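Local structure of putative PII-like nitrogen regulatory protein (Shewanella baltica, 3CE8) at residues Ser21-Leu26 against Glu82-Ala87; Val27-Asn32 against Arg76-Phe81; Gln31-Asp36 against Lys102-Arg107; Asp40-Leu45 against Ala91-Ala96. The protein is of unknown function but is probably a PII-like protein that may act in nitrogen regulation as a trimer. All blocks are in the same frame, centred on the assembly; numbering follows the deposited sequence.

Interaction 1 (Ser21-Leu26 against Glu82-Ala87); sequences STEQLL and EIMHPA. With EDO (1,2-ethanediol), chain E.
Gln24 and His85 face each other as a hydrogen-bonded antiparallel pair, and their side chains meet again beyond the backbone. Gln24 NE2 gives its N-H to His85 NE2 at 3.1 Å, in the plane of the amide but tilted from that of the imidazole, the two planes standing 78° apart. The same NE2 also binds Gln90 OE1, so the amide bridges the histidine and the start of helix 90-100. The ring is held at its other nitrogen too: His85 ND1 donates in the ring plane to Ile83 O, 2.9 Å away. That carbonyl also accepts Leu26 N from the opposite face of its plane, at 2.9 Å. Leu26 CB touches His85 CE1 at 3.6 Å, while Leu26 N lies at the ring's edge. On the other face of the sheet, Leu25, its CG trans to the backbone N (chi1 -170°), lays CD1 on the methyl of Met84, a selenomethionine, in one of its two modelled conformers. The central strands 23-31 and 74-86 thus have two distinct faces: Gln24, Leu26, Ile83 and His85 lie toward helix 90-100, whereas Leu25 and Met84 pack on Met111 and Trp109 of a second subunit, respectively.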
loop_
_atom_site.group_PDB
_atom_site.type_symbol
_atom_site.label_atom_id
_atom_site.label_comp_id
_atom_site.label_asym_id
_atom_site.label_seq_id
_atom_site.Cartn_x
_atom_site.Cartn_y
_atom_site.Cartn_z
ATOM N N SER A 21 -4.286 16.767 -1.021
ATOM C CA SER A 21 -3.394 17.078 0.164
ATOM C C SER A 21 -1.922 17.512 -0.091
ATOM O O SER A 21 -1.284 17.195 -1.127
ATOM C CB SER A 21 -3.398 15.846 1.106
ATOM O OG SER A 21 -2.869 16.091 2.402
ATOM N N THR A 22 -1.404 18.265 0.882
ATOM C CA THR A 22 -0.007 18.715 0.864
ATOM C C THR A 22 0.872 17.578 1.411
ATOM O O THR A 22 2.086 17.629 1.332
ATOM C CB THR A 22 0.205 19.978 1.683
ATOM O OG1 THR A 22 -0.228 19.737 3.031
ATOM C CG2 THR A 22 -0.555 21.173 1.050
ATOM N N GLU A 23 0.210 16.561 1.963
ATOM C CA GLU A 23 0.872 15.312 2.430
ATOM C C GLU A 23 0.799 14.304 1.320
ATOM O O GLU A 23 -0.190 14.196 0.584
ATOM C CB GLU A 23 0.243 14.670 3.671
ATOM C CG GLU A 23 0.448 15.447 4.951
ATOM C CD GLU A 23 1.880 15.441 5.448
ATOM O OE1 GLU A 23 2.502 14.359 5.484
ATOM O OE2 GLU A 23 2.367 16.519 5.844
ATOM N N GLN A 24 1.876 13.565 1.198
ATOM C CA GLN A 24 1.955 12.534 0.183
ATOM C C GLN A 24 2.793 11.381 0.724
ATOM O O GLN A 24 3.545 11.549 1.670
ATOM C CB GLN A 24 2.492 13.120 -1.121
ATOM C CG GLN A 24 3.828 13.773 -0.981
ATOM C CD GLN A 24 4.331 14.367 -2.285
ATOM O OE1 GLN A 24 3.530 14.808 -3.128
ATOM N NE2 GLN A 24 5.684 14.394 -2.454
ATOM N N LEU A 25 2.607 10.211 0.144
ATOM C CA LEU A 25 3.274 9.002 0.608
ATOM C C LEU A 25 4.423 8.557 -0.290
ATOM O O LEU A 25 4.225 8.320 -1.453
ATOM C CB LEU A 25 2.226 7.870 0.698
ATOM C CG LEU A 25 2.634 6.572 1.382
ATOM C CD1 LEU A 25 2.830 6.866 2.867
ATOM C CD2 LEU A 25 1.608 5.427 1.121
ATOM N N LEU A 26 5.623 8.481 0.245
ATOM C CA LEU A 26 6.740 7.918 -0.518
ATOM C C LEU A 26 6.825 6.450 -0.230
ATOM O O LEU A 26 6.835 6.038 0.924
ATOM C CB LEU A 26 8.085 8.550 -0.143
ATOM C CG LEU A 26 9.341 7.915 -0.747
ATOM C CD1 LEU A 26 9.432 8.097 -2.260
ATOM C CD2 LEU A 26 10.497 8.591 -0.068
ATOM N N GLU A 82 7.327 2.950 3.750
ATOM C CA GLU A 82 6.283 3.922 3.441
ATOM C C GLU A 82 6.474 5.107 4.362
ATOM O O GLU A 82 6.494 4.970 5.596
ATOM C CB GLU A 82 4.887 3.318 3.567
ATOM C CG GLU A 82 4.630 2.266 2.512
ATOM C CD GLU A 82 3.184 1.823 2.406
ATOM O OE1 GLU A 82 2.311 2.241 3.195
ATOM O OE2 GLU A 82 2.916 1.057 1.481
ATOM N N ILE A 83 6.650 6.256 3.716
ATOM C CA ILE A 83 6.991 7.513 4.368
ATOM C C ILE A 83 6.116 8.701 3.977
ATOM O O ILE A 83 6.220 9.299 2.912
ATOM C CB ILE A 83 8.462 7.871 4.056
ATOM C CG1 ILE A 83 9.348 6.651 4.330
ATOM C CG2 ILE A 83 8.944 9.119 4.838
ATOM C CD1 ILE A 83 10.490 6.596 3.404
HETATM N N MSE A 84 5.229 9.001 4.896
HETATM C CA MSE A 84 4.335 10.138 4.783
HETATM C C MSE A 84 5.194 11.362 5.051
HETATM O O MSE A 84 5.990 11.395 6.001
HETATM C CB MSE A 84 3.180 10.072 5.793
HETATM C CG MSE A 84 2.161 11.175 5.598
HETATM SE SE MSE A 84 1.078 10.806 4.052
HETATM C CE MSE A 84 0.430 9.057 4.578
ATOM N N HIS A 85 5.033 12.353 4.190
ATOM C CA HIS A 85 5.789 13.578 4.273
ATOM C C HIS A 85 5.097 14.710 3.536
ATOM O O HIS A 85 4.314 14.469 2.622
ATOM C CB HIS A 85 7.163 13.355 3.629
ATOM C CG HIS A 85 7.096 13.070 2.154
ATOM N ND1 HIS A 85 6.758 11.825 1.646
ATOM C CD2 HIS A 85 7.305 13.871 1.081
ATOM C CE1 HIS A 85 6.750 11.881 0.322
ATOM N NE2 HIS A 85 7.070 13.110 -0.048
ATOM N N PRO A 86 5.387 15.952 3.934
ATOM C CA PRO A 86 4.861 17.080 3.201
ATOM C C PRO A 86 5.478 17.203 1.802
ATOM O O PRO A 86 6.689 17.063 1.606
ATOM C CB PRO A 86 5.256 18.294 4.058
ATOM C CG PRO A 86 5.965 17.769 5.291
ATOM C CD PRO A 86 6.316 16.342 5.016
ATOM N N ALA A 87 4.613 17.490 0.848
ATOM C CA ALA A 87 4.996 17.635 -0.545
ATOM C C ALA A 87 6.124 18.641 -0.682
ATOM O O ALA A 87 6.996 18.523 -1.543
ATOM C CB ALA A 87 3.763 18.066 -1.411
HETATM C C1 EDO E . 3.548 6.207 7.147
HETATM O O1 EDO E . 4.011 4.897 7.492
HETATM C C2 EDO E . 3.565 7.135 8.349
HETATM O O2 EDO E . 4.685 7.931 8.014
#

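Interaction 2 (Val27-Asn32 against Arg76-Phe81); sequences VLIAQN and REFCKF
With CG of Phe78 trans to its own carbonyl carbon (chi1 -52°) and CG2 of Ile29 trans to its backbone N, the two side chains meet at about a right angle, Ile29 CG2 resting 3.7 Å from Phe78 CB. The other branch of Ile29 serves a different neighbour: CD1 touches Lys80 CG at 3.5 Å, so the isoleucine lies against the aliphatic stem of the extended lysine. Phe78 CB also abuts Ala30 O at 3.3 Å, and that oxygen lies at the ring's edge while accepting Cys79 N. Four backbone bonds, reciprocal between Leu28 and Phe81 and between Ala30 and Cys79, join these antiparallel strands, 23-31 and 74-86, as the central pair of the four-stranded sheet of a ferredoxin-like fold, the fold of PII proteins. On the face opposite Ile29 and Lys80, Ala30 CB sits at the edge of the Phe81 ring, 4.1 Å from CE1, and helix 35-42 covers both through Ile38. Further along the chain, Asn32 turns its amide back over the second strand: OD1 lies 3.6 Å from Cys79 CB, and ND2 is near Glu77 O, though poorly angled for a bond. An alanine here lacks that amide, and the backbone at Glu77 and Cys79 is likely to lose its cover at this end of the pair. Lys80 reaches a bound phosphate, probably from the crystallisation liquor, and makes weak, long ion pairs with Glu82 of its own chain and Glu82 of a neighbouring subunit.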
loop_
_atom_site.group_PDB
_atom_site.type_symbol
_atom_site.label_atom_id
_atom_site.label_comp_id
_atom_site.label_asym_id
_atom_site.label_seq_id
_atom_site.Cartn_x
_atom_site.Cartn_y
_atom_site.Cartn_z
ATOM N N VAL A 27 6.793 5.670 -1.295
ATOM C CA VAL A 27 6.968 4.209 -1.201
ATOM C C VAL A 27 8.269 3.899 -1.895
ATOM O O VAL A 27 8.528 4.310 -3.036
ATOM C CB VAL A 27 5.851 3.386 -1.856
ATOM C CG1 VAL A 27 6.197 1.898 -1.740
ATOM C CG2 VAL A 27 4.505 3.718 -1.204
ATOM N N LEU A 28 9.089 3.176 -1.157
ATOM C CA LEU A 28 10.481 2.867 -1.541
ATOM C C LEU A 28 10.780 1.390 -1.351
ATOM O O LEU A 28 10.563 0.850 -0.272
ATOM C CB LEU A 28 11.399 3.735 -0.658
ATOM C CG LEU A 28 12.905 3.532 -0.706
ATOM C CD1 LEU A 28 13.503 3.946 -2.051
ATOM C CD2 LEU A 28 13.500 4.339 0.430
ATOM N N ILE A 29 11.215 0.739 -2.428
ATOM C CA ILE A 29 11.546 -0.695 -2.411
ATOM C C ILE A 29 13.058 -0.805 -2.359
ATOM O O ILE A 29 13.741 -0.699 -3.373
ATOM C CB ILE A 29 10.967 -1.454 -3.631
ATOM C CG1 ILE A 29 9.467 -1.175 -3.752
ATOM C CG2 ILE A 29 11.209 -2.934 -3.526
ATOM C CD1 ILE A 29 8.735 -1.345 -2.450
ATOM N N ALA A 30 13.535 -1.027 -1.138
ATOM C CA ALA A 30 14.944 -1.053 -0.767
ATOM C C ALA A 30 15.475 -2.439 -0.547
ATOM O O ALA A 30 14.804 -3.351 -0.055
ATOM C CB ALA A 30 15.157 -0.227 0.501
ATOM N N GLN A 31 16.740 -2.575 -0.872
ATOM C CA GLN A 31 17.410 -3.863 -0.715
ATOM C C GLN A 31 17.678 -4.027 0.761
ATOM O O GLN A 31 17.847 -3.059 1.474
ATOM C CB GLN A 31 18.676 -3.913 -1.557
ATOM C CG GLN A 31 18.490 -3.182 -2.899
ATOM C CD GLN A 31 19.527 -3.555 -3.913
ATOM O OE1 GLN A 31 19.807 -4.742 -4.111
ATOM N NE2 GLN A 31 20.086 -2.550 -4.598
ATOM N N ASN A 32 17.663 -5.263 1.217
ATOM C CA ASN A 32 17.793 -5.561 2.655
ATOM C C ASN A 32 19.068 -5.060 3.311
ATOM O O ASN A 32 19.081 -4.788 4.506
ATOM C CB ASN A 32 17.578 -7.057 2.955
ATOM C CG ASN A 32 16.093 -7.469 2.850
ATOM O OD1 ASN A 32 15.181 -6.656 3.067
ATOM N ND2 ASN A 32 15.854 -8.738 2.539
ATOM N N ARG A 76 13.317 -11.614 -5.960
ATOM C CA ARG A 76 13.920 -11.572 -4.627
ATOM C C ARG A 76 13.114 -10.825 -3.561
ATOM O O ARG A 76 12.029 -10.317 -3.806
ATOM C CB ARG A 76 15.330 -10.965 -4.735
ATOM C CG ARG A 76 15.801 -10.063 -3.559
ATOM C CD ARG A 76 17.363 -9.847 -3.463
ATOM N NE ARG A 76 17.969 -9.049 -4.544
ATOM C CZ ARG A 76 17.457 -8.876 -5.767
ATOM N NH1 ARG A 76 16.334 -9.485 -6.140
ATOM N NH2 ARG A 76 18.098 -8.116 -6.647
ATOM N N GLU A 77 13.707 -10.735 -2.381
ATOM C CA GLU A 77 13.076 -10.135 -1.193
ATOM C C GLU A 77 13.639 -8.771 -0.812
ATOM O O GLU A 77 14.846 -8.565 -0.694
ATOM C CB GLU A 77 13.207 -11.082 0.011
ATOM C CG GLU A 77 12.420 -10.662 1.259
ATOM C CD GLU A 77 10.950 -11.122 1.218
ATOM O OE1 GLU A 77 10.655 -12.106 0.497
ATOM O OE2 GLU A 77 10.095 -10.527 1.919
ATOM N N PHE A 78 12.717 -7.846 -0.604
ATOM C CA PHE A 78 13.050 -6.464 -0.249
ATOM C C PHE A 78 12.307 -5.949 0.952
ATOM O O PHE A 78 11.372 -6.523 1.491
ATOM C CB PHE A 78 12.727 -5.474 -1.388
ATOM C CG PHE A 78 13.312 -5.842 -2.718
ATOM C CD1 PHE A 78 12.663 -6.740 -3.548
ATOM C CD2 PHE A 78 14.478 -5.265 -3.157
ATOM C CE1 PHE A 78 13.178 -7.080 -4.775
ATOM C CE2 PHE A 78 15.006 -5.604 -4.391
ATOM C CZ PHE A 78 14.352 -6.509 -5.194
ATOM N N CYS A 79 12.725 -4.763 1.282
ATOM C CA CYS A 79 12.162 -4.039 2.374
ATOM C C CYS A 79 11.380 -2.881 1.786
ATOM O O CYS A 79 11.894 -2.099 1.009
ATOM C CB CYS A 79 13.288 -3.567 3.296
ATOM S SG CYS A 79 12.715 -2.683 4.770
ATOM N N LYS A 80 10.113 -2.807 2.151
ATOM C CA LYS A 80 9.230 -1.766 1.669
ATOM C C LYS A 80 8.903 -0.785 2.776
ATOM O O LYS A 80 8.245 -1.090 3.796
ATOM C CB LYS A 80 7.952 -2.371 1.083
ATOM C CG LYS A 80 6.901 -1.393 0.535
ATOM C CD LYS A 80 5.578 -2.156 0.318
ATOM C CE LYS A 80 4.407 -1.343 -0.168
ATOM N NZ LYS A 80 3.137 -2.152 -0.166
ATOM N N PHE A 81 9.390 0.414 2.498
ATOM C CA PHE A 81 9.228 1.578 3.346
ATOM C C PHE A 81 8.103 2.428 2.820
ATOM O O PHE A 81 7.941 2.602 1.616
ATOM C CB PHE A 81 10.485 2.469 3.323
ATOM C CG PHE A 81 11.684 1.912 4.095
ATOM C CD1 PHE A 81 12.601 1.075 3.481
ATOM C CD2 PHE A 81 11.909 2.276 5.418
ATOM C CE1 PHE A 81 13.684 0.599 4.183
ATOM C CE2 PHE A 81 12.984 1.784 6.120
ATOM C CZ PHE A 81 13.874 0.957 5.509
#

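Interaction 3 (Gln31-Asp36 against Lys102-Arg107); sequences QNDIKD and KHNPCR
Gln31 reaches across to Asn104 and Pro105 with an extended side chain. Its NE2 lies 3.3 Å from Asn104 CB and makes a weak, bent hydrogen bond to Pro105 O, the N-H...O angle being 124°; the amides of Gln31 and Asn104 stand 70° apart. The chain then turns, and Asp33 sends its carboxylate toward the amide of Asn104 from the opposite direction, the two planes nearly perpendicular. Asn104 ND2 gives OD2 of Asp33 a weak bond of 3.3 Å. OD1 of Asp33 is as near but poorly angled, so the carboxylate is held loosely at this exposed surface. Next comes Ile34, the N-cap residue of helix 35-42. Its CG1 stands between the backbone N and the carbonyl carbon (chi1 58°), and from there CD1 runs straight on to Cys106 SG, 3.4 Å away, a snug sulfur-methyl contact. CG2 of the same residue covers the amide of Asn104, 3.5 Å from OD1. Hence polar grips at the surface give way to apolar packing further in, where Cys101 adjoins both Ile34 and Cys106, and Cys106 also lies on Leu28 and Ala30. Cys106 and Arg107 begin the edge strand 106-112, which pairs with a strand of a neighbouring subunit. In the ferredoxin-like fold, βαββαβ, this is the junction where the loop leading from the first strand into the first helix meets the loop leading from the second helix into the fourth strand of the motif, 106-112.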
loop_
_atom_site.group_PDB
_atom_site.type_symbol
_atom_site.label_atom_id
_atom_site.label_comp_id
_atom_site.label_asym_id
_atom_site.label_seq_id
_atom_site.Cartn_x
_atom_site.Cartn_y
_atom_site.Cartn_z
ATOM N N GLN A 31 16.740 -2.575 -0.872
ATOM C CA GLN A 31 17.410 -3.863 -0.715
ATOM C C GLN A 31 17.678 -4.027 0.761
ATOM O O GLN A 31 17.847 -3.059 1.474
ATOM C CB GLN A 31 18.676 -3.913 -1.557
ATOM C CG GLN A 31 18.490 -3.182 -2.899
ATOM C CD GLN A 31 19.527 -3.555 -3.913
ATOM O OE1 GLN A 31 19.807 -4.742 -4.111
ATOM N NE2 GLN A 31 20.086 -2.550 -4.598
ATOM N N ASN A 32 17.663 -5.263 1.217
ATOM C CA ASN A 32 17.793 -5.561 2.655
ATOM C C ASN A 32 19.068 -5.060 3.311
ATOM O O ASN A 32 19.081 -4.788 4.506
ATOM C CB ASN A 32 17.578 -7.057 2.955
ATOM C CG ASN A 32 16.093 -7.469 2.850
ATOM O OD1 ASN A 32 15.181 -6.656 3.067
ATOM N ND2 ASN A 32 15.854 -8.738 2.539
ATOM N N ASP A 33 20.111 -4.873 2.516
ATOM C CA ASP A 33 21.415 -4.437 3.051
ATOM C C ASP A 33 21.506 -2.937 3.415
ATOM O O ASP A 33 22.233 -2.556 4.343
ATOM C CB ASP A 33 22.589 -4.895 2.160
ATOM C CG ASP A 33 22.502 -4.379 0.740
ATOM O OD1 ASP A 33 21.680 -3.471 0.477
ATOM O OD2 ASP A 33 23.265 -4.884 -0.112
ATOM N N ILE A 34 20.747 -2.099 2.721
ATOM C CA ILE A 34 20.783 -0.636 2.996
ATOM C C ILE A 34 19.608 -0.236 3.864
ATOM O O ILE A 34 19.342 0.943 4.079
ATOM C CB ILE A 34 20.800 0.271 1.729
ATOM C CG1 ILE A 34 19.573 -0.003 0.850
ATOM C CG2 ILE A 34 22.092 0.115 0.980
ATOM C CD1 ILE A 34 19.343 1.020 -0.270
ATOM N N LYS A 35 18.940 -1.255 4.379
ATOM C CA LYS A 35 17.736 -1.098 5.222
ATOM C C LYS A 35 17.984 -0.212 6.454
ATOM O O LYS A 35 17.236 0.736 6.745
ATOM C CB LYS A 35 17.199 -2.494 5.635
ATOM C CG LYS A 35 16.096 -2.503 6.714
ATOM C CD LYS A 35 15.298 -3.843 6.790
ATOM C CE LYS A 35 16.101 -5.032 7.324
ATOM N NZ LYS A 35 15.305 -6.304 7.289
ATOM N N ASP A 36 19.082 -0.500 7.133
ATOM C CA ASP A 36 19.432 0.203 8.372
ATOM C C ASP A 36 19.873 1.617 8.067
ATOM O O ASP A 36 19.594 2.552 8.814
ATOM C CB ASP A 36 20.563 -0.500 9.128
ATOM C CG ASP A 36 20.206 -1.917 9.562
ATOM O OD1 ASP A 36 19.354 -2.541 8.894
ATOM O OD2 ASP A 36 20.807 -2.416 10.557
ATOM N N LYS A 102 23.446 5.294 -3.001
ATOM C CA LYS A 102 24.583 5.632 -3.888
ATOM C C LYS A 102 24.914 4.412 -4.728
ATOM O O LYS A 102 25.038 4.496 -5.949
ATOM C CB LYS A 102 25.838 6.111 -3.076
ATOM C CG LYS A 102 26.990 6.784 -3.857
ATOM C CD LYS A 102 28.208 7.180 -2.913
ATOM N N HIS A 103 24.970 3.262 -4.068
ATOM C CA HIS A 103 25.449 2.055 -4.726
ATOM C C HIS A 103 24.422 0.931 -4.836
ATOM O O HIS A 103 24.727 -0.140 -5.383
ATOM C CB HIS A 103 26.725 1.540 -4.012
ATOM C CG HIS A 103 27.893 2.492 -4.043
ATOM N ND1 HIS A 103 28.798 2.532 -5.087
ATOM C CD2 HIS A 103 28.325 3.403 -3.136
ATOM C CE1 HIS A 103 29.720 3.446 -4.830
ATOM N NE2 HIS A 103 29.456 3.989 -3.654
ATOM N N ASN A 104 23.223 1.183 -4.311
ATOM C CA ASN A 104 22.106 0.215 -4.312
ATOM C C ASN A 104 20.818 0.837 -4.781
ATOM O O ASN A 104 20.041 1.290 -3.967
ATOM C CB ASN A 104 21.826 -0.315 -2.910
ATOM C CG ASN A 104 22.970 -1.065 -2.336
ATOM O OD1 ASN A 104 23.973 -0.471 -1.926
ATOM N ND2 ASN A 104 22.823 -2.386 -2.252
ATOM N N PRO A 105 20.576 0.840 -6.087
ATOM C CA PRO A 105 19.367 1.471 -6.567
ATOM C C PRO A 105 18.104 0.934 -5.968
ATOM O O PRO A 105 17.965 -0.256 -5.723
ATOM C CB PRO A 105 19.411 1.236 -8.065
ATOM C CG PRO A 105 20.918 1.108 -8.375
ATOM C CD PRO A 105 21.501 0.454 -7.172
ATOM N N CYS A 106 17.216 1.879 -5.711
ATOM C CA CYS A 106 15.907 1.623 -5.119
ATOM C C CYS A 106 14.746 2.204 -5.873
ATOM O O CYS A 106 14.690 3.391 -6.145
ATOM C CB CYS A 106 15.862 2.140 -3.685
ATOM S SG CYS A 106 17.019 1.137 -2.703
ATOM N N ARG A 107 13.809 1.341 -6.209
ATOM C CA ARG A 107 12.597 1.801 -6.856
ATOM C C ARG A 107 11.770 2.587 -5.886
ATOM O O ARG A 107 11.775 2.332 -4.689
ATOM C CB ARG A 107 11.762 0.673 -7.436
ATOM C CG ARG A 107 12.056 0.465 -8.896
ATOM C CD ARG A 107 10.923 -0.302 -9.580
ATOM N NE ARG A 107 10.687 0.203 -10.929
ATOM C CZ ARG A 107 9.883 1.237 -11.177
ATOM N NH1 ARG A 107 9.263 1.860 -10.159
ATOM N NH2 ARG A 107 9.716 1.653 -12.434
#

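Interaction 4 (Asp40-Leu45 against Ala91-Ala96); sequences DTLIEL and AALLTA. With EDO (1,2-ethanediol), chain D.
Leu93 meets both Leu42 and Leu45 through a single methyl, and the contacts between 40-45 and 91-96 are all between apolar side-chain atoms. CD1 of Leu93 is 3.7 Å from Leu45 CD1 and 3.9 Å from Leu42 CD2. The Leu45 chain crosses that of Leu93 at about a right angle, whereas Leu42 comes in obliquely. One turn further along helix 90-100, Ala96 CB fills in beside them, 4.0 Å from Thr41 CG2 and 4.2 Å from Leu45 CD1. The methyl of Thr41 can face the alanine because it lies trans to the backbone N; the hydroxyl is turned elsewhere, bound to Asp37 O one turn back in its own helix. Helices 35-42 and 90-100 are the two helices of the ferredoxin-like fold, packed side by side on one face of its sheet, and Thr41 and Leu42 also touch Leu97. Leu42 and Leu93 pack against that sheet as well, both on Ile83, with Leu42 also on Phe81 and Leu93 on His85 and Leu26. Leu45 ends a type I turn begun by Leu42, closed by a bond from Leu45 N to Leu42 O. The turn swings its side chain back to the partner helix, and CD2 faces an ethanediol, probably from the crystallisation liquor, at 3.6 Å from C1. That molecule's O1 donates to Thr41 O at 3.1 Å. With an alanine in place of Leu45, both methyls vanish, and the flank of Leu93 CD1 and Ala96 CB would probably be left with a gap beside it.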
loop_
_atom_site.group_PDB
_atom_site.type_symbol
_atom_site.label_atom_id
_atom_site.label_comp_id
_atom_site.label_asym_id
_atom_site.label_seq_id
_atom_site.Cartn_x
_atom_site.Cartn_y
_atom_site.Cartn_z
ATOM N N ASP A 40 18.248 5.063 9.366
ATOM C CA ASP A 40 19.090 6.059 10.009
ATOM C C ASP A 40 18.875 7.428 9.432
ATOM O O ASP A 40 18.908 8.435 10.131
ATOM C CB ASP A 40 20.571 5.705 9.864
ATOM C CG ASP A 40 20.997 4.553 10.781
ATOM O OD1 ASP A 40 20.221 4.170 11.682
ATOM O OD2 ASP A 40 22.118 4.037 10.609
ATOM N N THR A 41 18.622 7.454 8.139
ATOM C CA THR A 41 18.453 8.717 7.429
ATOM C C THR A 41 17.135 9.334 7.808
ATOM O O THR A 41 17.043 10.527 8.094
ATOM C CB THR A 41 18.449 8.513 5.923
ATOM O OG1 THR A 41 19.776 8.204 5.495
ATOM C CG2 THR A 41 17.962 9.763 5.204
ATOM N N LEU A 42 16.129 8.470 7.868
ATOM C CA LEU A 42 14.754 8.895 8.062
ATOM C C LEU A 42 14.558 9.437 9.442
ATOM O O LEU A 42 13.894 10.458 9.628
ATOM C CB LEU A 42 13.773 7.738 7.815
ATOM C CG LEU A 42 13.738 7.204 6.386
ATOM C CD1 LEU A 42 12.985 5.908 6.276
ATOM C CD2 LEU A 42 13.144 8.286 5.463
ATOM N N ILE A 43 15.161 8.757 10.415
ATOM C CA ILE A 43 14.955 9.123 11.839
ATOM C C ILE A 43 15.543 10.489 12.105
ATOM O O ILE A 43 15.203 11.141 13.098
ATOM C CB ILE A 43 15.535 8.105 12.906
ATOM C CG1 ILE A 43 17.042 7.950 12.740
ATOM C CG2 ILE A 43 14.831 6.747 12.865
ATOM C CD1 ILE A 43 17.683 7.192 13.860
ATOM N N GLU A 44 16.368 10.943 11.175
ATOM C CA GLU A 44 17.114 12.181 11.386
ATOM C C GLU A 44 16.433 13.381 10.722
ATOM O O GLU A 44 16.751 14.542 10.959
ATOM C CB GLU A 44 18.532 11.976 10.867
ATOM C CG GLU A 44 19.524 12.667 11.699
ATOM C CD GLU A 44 19.450 12.183 13.161
ATOM O OE1 GLU A 44 19.651 10.963 13.402
ATOM O OE2 GLU A 44 19.196 13.019 14.071
ATOM N N LEU A 45 15.468 13.060 9.887
ATOM C CA LEU A 45 14.695 14.058 9.146
ATOM C C LEU A 45 13.534 14.568 10.024
ATOM O O LEU A 45 12.579 13.829 10.337
ATOM C CB LEU A 45 14.217 13.486 7.804
ATOM C CG LEU A 45 15.320 13.185 6.768
ATOM C CD1 LEU A 45 14.803 12.426 5.532
ATOM C CD2 LEU A 45 16.046 14.477 6.346
ATOM N N ALA A 91 11.850 16.988 -2.139
ATOM C CA ALA A 91 13.228 17.041 -2.657
ATOM C C ALA A 91 14.167 16.656 -1.549
ATOM O O ALA A 91 15.037 15.800 -1.701
ATOM C CB ALA A 91 13.593 18.401 -3.097
ATOM N N ALA A 92 13.990 17.339 -0.429
ATOM C CA ALA A 92 14.828 17.107 0.756
ATOM C C ALA A 92 14.864 15.617 1.080
ATOM O O ALA A 92 15.935 15.058 1.357
ATOM C CB ALA A 92 14.319 17.906 1.964
ATOM N N LEU A 93 13.700 14.983 0.957
ATOM C CA LEU A 93 13.540 13.563 1.328
ATOM C C LEU A 93 14.204 12.642 0.322
ATOM O O LEU A 93 14.933 11.726 0.688
ATOM C CB LEU A 93 12.061 13.186 1.472
ATOM C CG LEU A 93 11.692 11.713 1.766
ATOM C CD1 LEU A 93 12.328 11.166 3.029
ATOM C CD2 LEU A 93 10.186 11.559 1.824
ATOM N N LEU A 94 14.019 12.948 -0.950
ATOM C CA LEU A 94 14.524 12.073 -1.997
ATOM C C LEU A 94 16.036 12.215 -2.181
ATOM O O LEU A 94 16.744 11.227 -2.449
ATOM C CB LEU A 94 13.792 12.300 -3.321
ATOM C CG LEU A 94 12.299 11.927 -3.442
ATOM C CD1 LEU A 94 11.779 12.326 -4.835
ATOM C CD2 LEU A 94 12.071 10.473 -3.209
ATOM N N THR A 95 16.532 13.439 -2.048
ATOM C CA THR A 95 17.977 13.696 -2.180
ATOM C C THR A 95 18.722 13.044 -0.999
ATOM O O THR A 95 19.825 12.541 -1.148
ATOM C CB THR A 95 18.315 15.203 -2.249
ATOM O OG1 THR A 95 17.712 15.865 -1.143
ATOM C CG2 THR A 95 17.799 15.822 -3.508
ATOM N N ALA A 96 18.079 13.035 0.162
ATOM C CA ALA A 96 18.667 12.443 1.396
ATOM C C ALA A 96 18.769 10.939 1.232
ATOM O O ALA A 96 19.764 10.299 1.592
ATOM C CB ALA A 96 17.830 12.777 2.616
HETATM C C1 EDO D . 19.273 13.184 7.284
HETATM O O1 EDO D . 19.777 11.923 7.738
HETATM C C2 EDO D . 19.162 14.272 8.358
HETATM O O2 EDO D . 19.250 15.546 7.727
#

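In the fold
Interactions 1 and 2 are successive lengths of one strand pair, 23-31 with 74-86, touching where Glu82 meets Val27. Interaction 1 is the more buried and shares its core with interaction 4, since Leu26, Ile83 and His85 receive Leu93 and Leu42 from the helices. Backbone hydrogen bonds dominate both sheet contacts; interaction 4 is apolar packing between helices, partly buried, and interaction 3, nearer the surface, mixes weak amide and carboxylate bonds with one sulfur-methyl contact. Interactions 2 and 3 start from the same part of the chain, sharing Gln31 and Asn32, and are linked by a probable backbone hydrogen bond between Ile29 and Arg107. Interactions 3 and 4 involve opposite ends of helix 35-42.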